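P-nitrophenyl phosphatase (Pho2) (PDB 3QGM) probably acts as a metal-dependent phosphatase of the haloacid dehalogenase (HAD) superfamily and binds a calcium ion. Local coordinates at residues A91-E103 / V123-A137. Numbering follows the deposited sequence. Where two conformers were deposited one is given.
Sequences AKVFTTGEEGLIE and VGSNRKINFELMTKA
The N126 amide ties the two loops with one end and its own loop with the other: ND2 donates to T96 O, almost in the amide plane, at 2.7 Å, while OD1 accepts from K128 N in an Asx turn. Chi1 of -162° sets CG anti to the backbone N, bringing ND2 to T96 O. Replacing N126 by alanine removes both amide ends and is likely to leave T96 O without this donor and K128 N without its acceptor. T96 in turn donates through OG1 to G124 O (2.9 Å), and its CG2 meets A137 CB. E98 extends its carboxylate to R127 N, which approaches OE2 from the anti side in a straight bond of 2.7 Å; a water links OE2 to S125 OG. The F94 ring meets helix 131-143 obliquely, its side chain crossing that of K136 at about a right angle, with CZ 3.4 Å from K136 CB and 3.6 Å from L133 CD1. L101 CD2 touches G124 CA. T95 OG1 accepts from G97 N in an ST turn and donates to V122 O. Away from the calcium site, adjacent parallel strands 92-95 and 120-123 each run through a loop into a helix, consistent with the C2-type alpha/beta cap of UmpH-like HAD phosphatases.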
loop_
_atom_site.group_PDB
_atom_site.type_symbol
_atom_site.label_atom_id
_atom_site.label_comp_id
_atom_site.label_asym_id
_atom_site.label_seq_id
_atom_site.Cartn_x
_atom_site.Cartn_y
_atom_site.Cartn_z
ATOM N N ALA A 91 23.243 -15.040 3.888
ATOM C CA ALA A 91 22.131 -14.542 4.713
ATOM C C ALA A 91 20.824 -15.278 4.375
ATOM O O ALA A 91 20.625 -15.712 3.229
ATOM C CB ALA A 91 21.962 -13.025 4.565
ATOM N N LYS A 92 19.982 -15.435 5.391
ATOM C CA LYS A 92 18.657 -16.040 5.261
ATOM C C LYS A 92 17.681 -14.901 4.894
ATOM O O LYS A 92 17.579 -13.896 5.603
ATOM C CB LYS A 92 18.196 -16.702 6.574
ATOM C CG LYS A 92 19.011 -17.901 7.088
ATOM C CD LYS A 92 18.322 -18.409 8.406
ATOM C CE LYS A 92 19.089 -19.494 9.097
ATOM N NZ LYS A 92 20.516 -19.145 9.037
ATOM N N VAL A 93 17.012 -15.065 3.766
ATOM C CA VAL A 93 16.174 -14.063 3.172
ATOM C C VAL A 93 14.756 -14.595 2.913
ATOM O O VAL A 93 14.556 -15.786 2.599
ATOM C CB VAL A 93 16.790 -13.522 1.838
ATOM C CG1 VAL A 93 18.214 -13.052 2.038
ATOM C CG2 VAL A 93 16.767 -14.572 0.724
ATOM N N PHE A 94 13.786 -13.695 3.067
ATOM C CA PHE A 94 12.399 -13.885 2.639
ATOM C C PHE A 94 12.099 -12.755 1.662
ATOM O O PHE A 94 12.439 -11.579 1.912
ATOM C CB PHE A 94 11.444 -13.864 3.819
ATOM C CG PHE A 94 10.002 -13.760 3.410
ATOM C CD1 PHE A 94 9.305 -14.877 3.024
ATOM C CD2 PHE A 94 9.389 -12.537 3.332
ATOM C CE1 PHE A 94 7.997 -14.787 2.620
ATOM C CE2 PHE A 94 8.091 -12.423 2.906
ATOM C CZ PHE A 94 7.387 -13.568 2.541
ATOM N N THR A 95 11.544 -13.122 0.522
ATOM C CA THR A 95 11.199 -12.169 -0.523
ATOM C C THR A 95 9.718 -12.218 -0.946
ATOM O O THR A 95 9.092 -13.277 -0.901
ATOM C CB THR A 95 12.081 -12.353 -1.730
ATOM O OG1 THR A 95 11.825 -11.302 -2.640
ATOM C CG2 THR A 95 11.798 -13.758 -2.412
ATOM N N THR A 96 9.181 -11.057 -1.342
ATOM C CA THR A 96 7.842 -10.954 -1.907
ATOM C C THR A 96 7.900 -11.139 -3.435
ATOM O O THR A 96 6.874 -11.150 -4.104
ATOM C CB THR A 96 7.201 -9.576 -1.642
ATOM O OG1 THR A 96 8.013 -8.542 -2.219
ATOM C CG2 THR A 96 7.046 -9.299 -0.150
ATOM N N GLY A 97 9.113 -11.311 -3.962
ATOM C CA GLY A 97 9.371 -11.109 -5.370
ATOM C C GLY A 97 9.139 -12.330 -6.220
ATOM O O GLY A 97 8.753 -13.374 -5.730
ATOM N N GLU A 98 9.321 -12.154 -7.519
ATOM C CA GLU A 98 9.056 -13.210 -8.500
ATOM C C GLU A 98 10.291 -14.118 -8.728
ATOM O O GLU A 98 11.340 -13.941 -8.089
ATOM C CB GLU A 98 8.649 -12.566 -9.821
ATOM C CG GLU A 98 7.325 -11.795 -9.751
ATOM C CD GLU A 98 6.742 -11.540 -11.100
ATOM O OE1 GLU A 98 7.338 -12.010 -12.091
ATOM O OE2 GLU A 98 5.708 -10.839 -11.172
ATOM N N GLU A 99 10.174 -15.063 -9.649
ATOM C CA GLU A 99 11.227 -16.077 -9.802
ATOM C C GLU A 99 12.608 -15.549 -10.162
ATOM O O GLU A 99 13.595 -16.104 -9.746
ATOM C CB GLU A 99 10.796 -17.153 -10.809
ATOM C CG GLU A 99 9.508 -17.710 -10.381
ATOM C CD GLU A 99 9.296 -19.114 -10.746
ATOM O OE1 GLU A 99 9.607 -19.490 -11.892
ATOM O OE2 GLU A 99 8.788 -19.820 -9.858
ATOM N N GLY A 100 12.668 -14.508 -10.948
ATOM C CA GLY A 100 13.937 -13.948 -11.337
ATOM C C GLY A 100 14.672 -13.283 -10.195
ATOM O O GLY A 100 15.908 -13.285 -10.175
ATOM N N LEU A 101 13.940 -12.711 -9.231
ATOM C CA LEU A 101 14.590 -12.205 -8.039
ATOM C C LEU A 101 15.102 -13.338 -7.154
ATOM O O LEU A 101 16.267 -13.313 -6.699
ATOM C CB LEU A 101 13.669 -11.305 -7.263
ATOM C CG LEU A 101 14.217 -10.752 -5.961
ATOM C CD1 LEU A 101 15.580 -10.035 -6.120
ATOM C CD2 LEU A 101 13.157 -9.790 -5.353
ATOM N N ILE A 102 14.253 -14.343 -6.959
ATOM C CA ILE A 102 14.596 -15.511 -6.154
ATOM C C ILE A 102 15.857 -16.148 -6.749
ATOM O O ILE A 102 16.754 -16.535 -6.036
ATOM C CB ILE A 102 13.450 -16.524 -6.176
ATOM C CG1 ILE A 102 12.188 -15.960 -5.453
ATOM C CG2 ILE A 102 13.898 -17.835 -5.577
ATOM C CD1 ILE A 102 10.973 -16.841 -5.583
ATOM N N GLU A 103 15.872 -16.278 -8.069
ATOM C CA GLU A 103 17.028 -16.824 -8.780
ATOM C C GLU A 103 18.303 -16.078 -8.410
ATOM O O GLU A 103 19.316 -16.724 -8.124
ATOM C CB GLU A 103 16.832 -16.799 -10.290
ATOM C CG GLU A 103 17.850 -17.632 -11.050
ATOM C CD GLU A 103 17.267 -18.496 -12.142
ATOM O OE1 GLU A 103 16.343 -18.089 -12.868
ATOM O OE2 GLU A 103 17.740 -19.623 -12.235
ATOM N N VAL A 123 11.954 -6.923 -0.829
ATOM C CA VAL A 123 10.689 -6.574 -1.427
ATOM C C VAL A 123 10.957 -6.328 -2.888
ATOM O O VAL A 123 11.769 -5.515 -3.229
ATOM C CB VAL A 123 10.110 -5.316 -0.740
ATOM C CG1 VAL A 123 9.119 -4.644 -1.648
ATOM C CG2 VAL A 123 9.470 -5.685 0.625
ATOM N N GLY A 124 10.332 -7.104 -3.746
ATOM C CA GLY A 124 10.308 -6.863 -5.175
ATOM C C GLY A 124 8.855 -7.068 -5.642
ATOM O O GLY A 124 8.068 -7.750 -4.973
ATOM N N SER A 125 8.520 -6.472 -6.785
ATOM C CA SER A 125 7.217 -6.630 -7.374
ATOM C C SER A 125 6.862 -8.081 -7.617
ATOM O O SER A 125 7.755 -8.890 -7.907
ATOM C CB SER A 125 7.149 -5.902 -8.701
ATOM O OG SER A 125 5.804 -5.749 -9.044
ATOM N N ASN A 126 5.580 -8.403 -7.515
ATOM C CA ASN A 126 5.071 -9.750 -7.809
ATOM C C ASN A 126 3.655 -9.723 -8.390
ATOM O O ASN A 126 2.673 -9.342 -7.690
ATOM C CB ASN A 126 5.080 -10.563 -6.517
ATOM C CG ASN A 126 5.008 -12.042 -6.754
ATOM O OD1 ASN A 126 4.453 -12.489 -7.752
ATOM N ND2 ASN A 126 5.538 -12.819 -5.819
ATOM N N ARG A 127 3.529 -10.199 -9.633
ATOM C CA ARG A 127 2.262 -10.261 -10.323
ATOM C C ARG A 127 1.334 -11.275 -9.626
ATOM O O ARG A 127 0.146 -11.275 -9.822
ATOM C CB ARG A 127 2.526 -10.649 -11.803
ATOM C CG ARG A 127 1.426 -10.271 -12.789
ATOM C CD ARG A 127 1.864 -10.556 -14.241
ATOM N NE ARG A 127 2.268 -11.947 -14.441
ATOM C CZ ARG A 127 1.434 -12.979 -14.533
ATOM N NH1 ARG A 127 0.113 -12.800 -14.435
ATOM N NH2 ARG A 127 1.928 -14.207 -14.710
ATOM N N LYS A 128 1.908 -12.132 -8.787
ATOM C CA LYS A 128 1.177 -13.111 -8.007
ATOM C C LYS A 128 1.007 -12.671 -6.546
ATOM O O LYS A 128 0.715 -13.500 -5.665
ATOM C CB LYS A 128 1.857 -14.477 -8.107
ATOM C CG LYS A 128 1.636 -15.153 -9.449
ATOM C CD LYS A 128 2.250 -16.603 -9.512
ATOM C CE LYS A 128 1.856 -17.381 -10.833
ATOM N NZ LYS A 128 2.977 -17.521 -11.854
ATOM N N ILE A 129 1.160 -11.365 -6.295
ATOM C CA ILE A 129 1.007 -10.851 -4.942
ATOM C C ILE A 129 -0.410 -11.178 -4.464
ATOM O O ILE A 129 -1.396 -11.107 -5.220
ATOM C CB ILE A 129 1.335 -9.299 -4.854
ATOM C CG1 ILE A 129 1.430 -8.821 -3.405
ATOM C CG2 ILE A 129 0.313 -8.473 -5.537
ATOM C CD1 ILE A 129 2.592 -9.335 -2.666
ATOM N N ASN A 130 -0.516 -11.549 -3.208
ATOM C CA ASN A 130 -1.818 -11.902 -2.629
ATOM C C ASN A 130 -1.855 -11.625 -1.140
ATOM O O ASN A 130 -0.856 -11.164 -0.574
ATOM C CB ASN A 130 -2.181 -13.364 -2.946
ATOM C CG ASN A 130 -1.239 -14.373 -2.310
ATOM O OD1 ASN A 130 -0.447 -14.056 -1.431
ATOM N ND2 ASN A 130 -1.317 -15.615 -2.791
ATOM N N PHE A 131 -2.977 -11.890 -0.492
ATOM C CA PHE A 131 -3.109 -11.550 0.932
ATOM C C PHE A 131 -2.082 -12.290 1.799
ATOM O O PHE A 131 -1.455 -11.708 2.711
ATOM C CB PHE A 131 -4.517 -11.858 1.401
ATOM C CG PHE A 131 -4.886 -11.235 2.723
ATOM C CD1 PHE A 131 -5.173 -9.873 2.812
ATOM C CD2 PHE A 131 -5.030 -12.011 3.837
ATOM C CE1 PHE A 131 -5.586 -9.293 4.037
ATOM C CE2 PHE A 131 -5.410 -11.454 5.039
ATOM C CZ PHE A 131 -5.699 -10.077 5.137
ATOM N N GLU A 132 -1.875 -13.567 1.503
ATOM C CA GLU A 132 -0.957 -14.387 2.302
ATOM C C GLU A 132 0.441 -13.825 2.188
ATOM O O GLU A 132 1.112 -13.633 3.202
ATOM C CB GLU A 132 -0.977 -15.870 1.876
ATOM C CG GLU A 132 0.296 -16.644 2.326
ATOM C CD GLU A 132 0.196 -18.178 2.199
ATOM O OE1 GLU A 132 -0.162 -18.692 1.109
ATOM O OE2 GLU A 132 0.487 -18.852 3.220
ATOM N N LEU A 133 0.891 -13.526 0.970
ATOM C CA LEU A 133 2.237 -12.968 0.818
ATOM C C LEU A 133 2.355 -11.577 1.488
ATOM O O LEU A 133 3.396 -11.267 2.111
ATOM C CB LEU A 133 2.605 -12.903 -0.658
ATOM C CG LEU A 133 4.042 -12.704 -1.057
ATOM C CD1 LEU A 133 4.998 -13.556 -0.191
ATOM C CD2 LEU A 133 4.138 -13.088 -2.540
HETATM N N MSE A 134 1.303 -10.759 1.430
HETATM C CA MSE A 134 1.364 -9.464 2.112
HETATM C C MSE A 134 1.374 -9.628 3.629
HETATM O O MSE A 134 2.016 -8.856 4.324
HETATM C CB MSE A 134 0.245 -8.528 1.681
HETATM C CG MSE A 134 0.405 -7.146 2.294
HETATM SE SE MSE A 134 1.763 -6.107 1.394
HETATM C CE MSE A 134 0.775 -5.882 -0.265
ATOM N N THR A 135 0.670 -10.627 4.142
ATOM C CA THR A 135 0.695 -10.939 5.561
ATOM C C THR A 135 2.112 -11.279 5.974
ATOM O O THR A 135 2.593 -10.806 7.011
ATOM C CB THR A 135 -0.249 -12.105 5.905
ATOM O OG1 THR A 135 -1.590 -11.703 5.670
ATOM C CG2 THR A 135 -0.156 -12.551 7.326
ATOM N N LYS A 136 2.771 -12.104 5.183
ATOM C CA LYS A 136 4.139 -12.512 5.532
ATOM C C LYS A 136 5.104 -11.332 5.577
ATOM O O LYS A 136 5.919 -11.242 6.473
ATOM C CB LYS A 136 4.653 -13.590 4.587
ATOM C CG LYS A 136 3.854 -14.930 4.644
ATOM C CD LYS A 136 4.588 -15.996 3.856
ATOM C CE LYS A 136 4.094 -17.414 4.169
ATOM N NZ LYS A 136 3.365 -17.972 3.010
ATOM N N ALA A 137 4.986 -10.443 4.597
ATOM C CA ALA A 137 5.817 -9.231 4.502
ATOM C C ALA A 137 5.546 -8.346 5.684
ATOM O O ALA A 137 6.469 -7.885 6.329
ATOM C CB ALA A 137 5.500 -8.460 3.191
HETATM O O HOH W 1 10.086 -9.531 -7.945
HETATM O O HOH W 2 5.936 -7.833 -11.064
#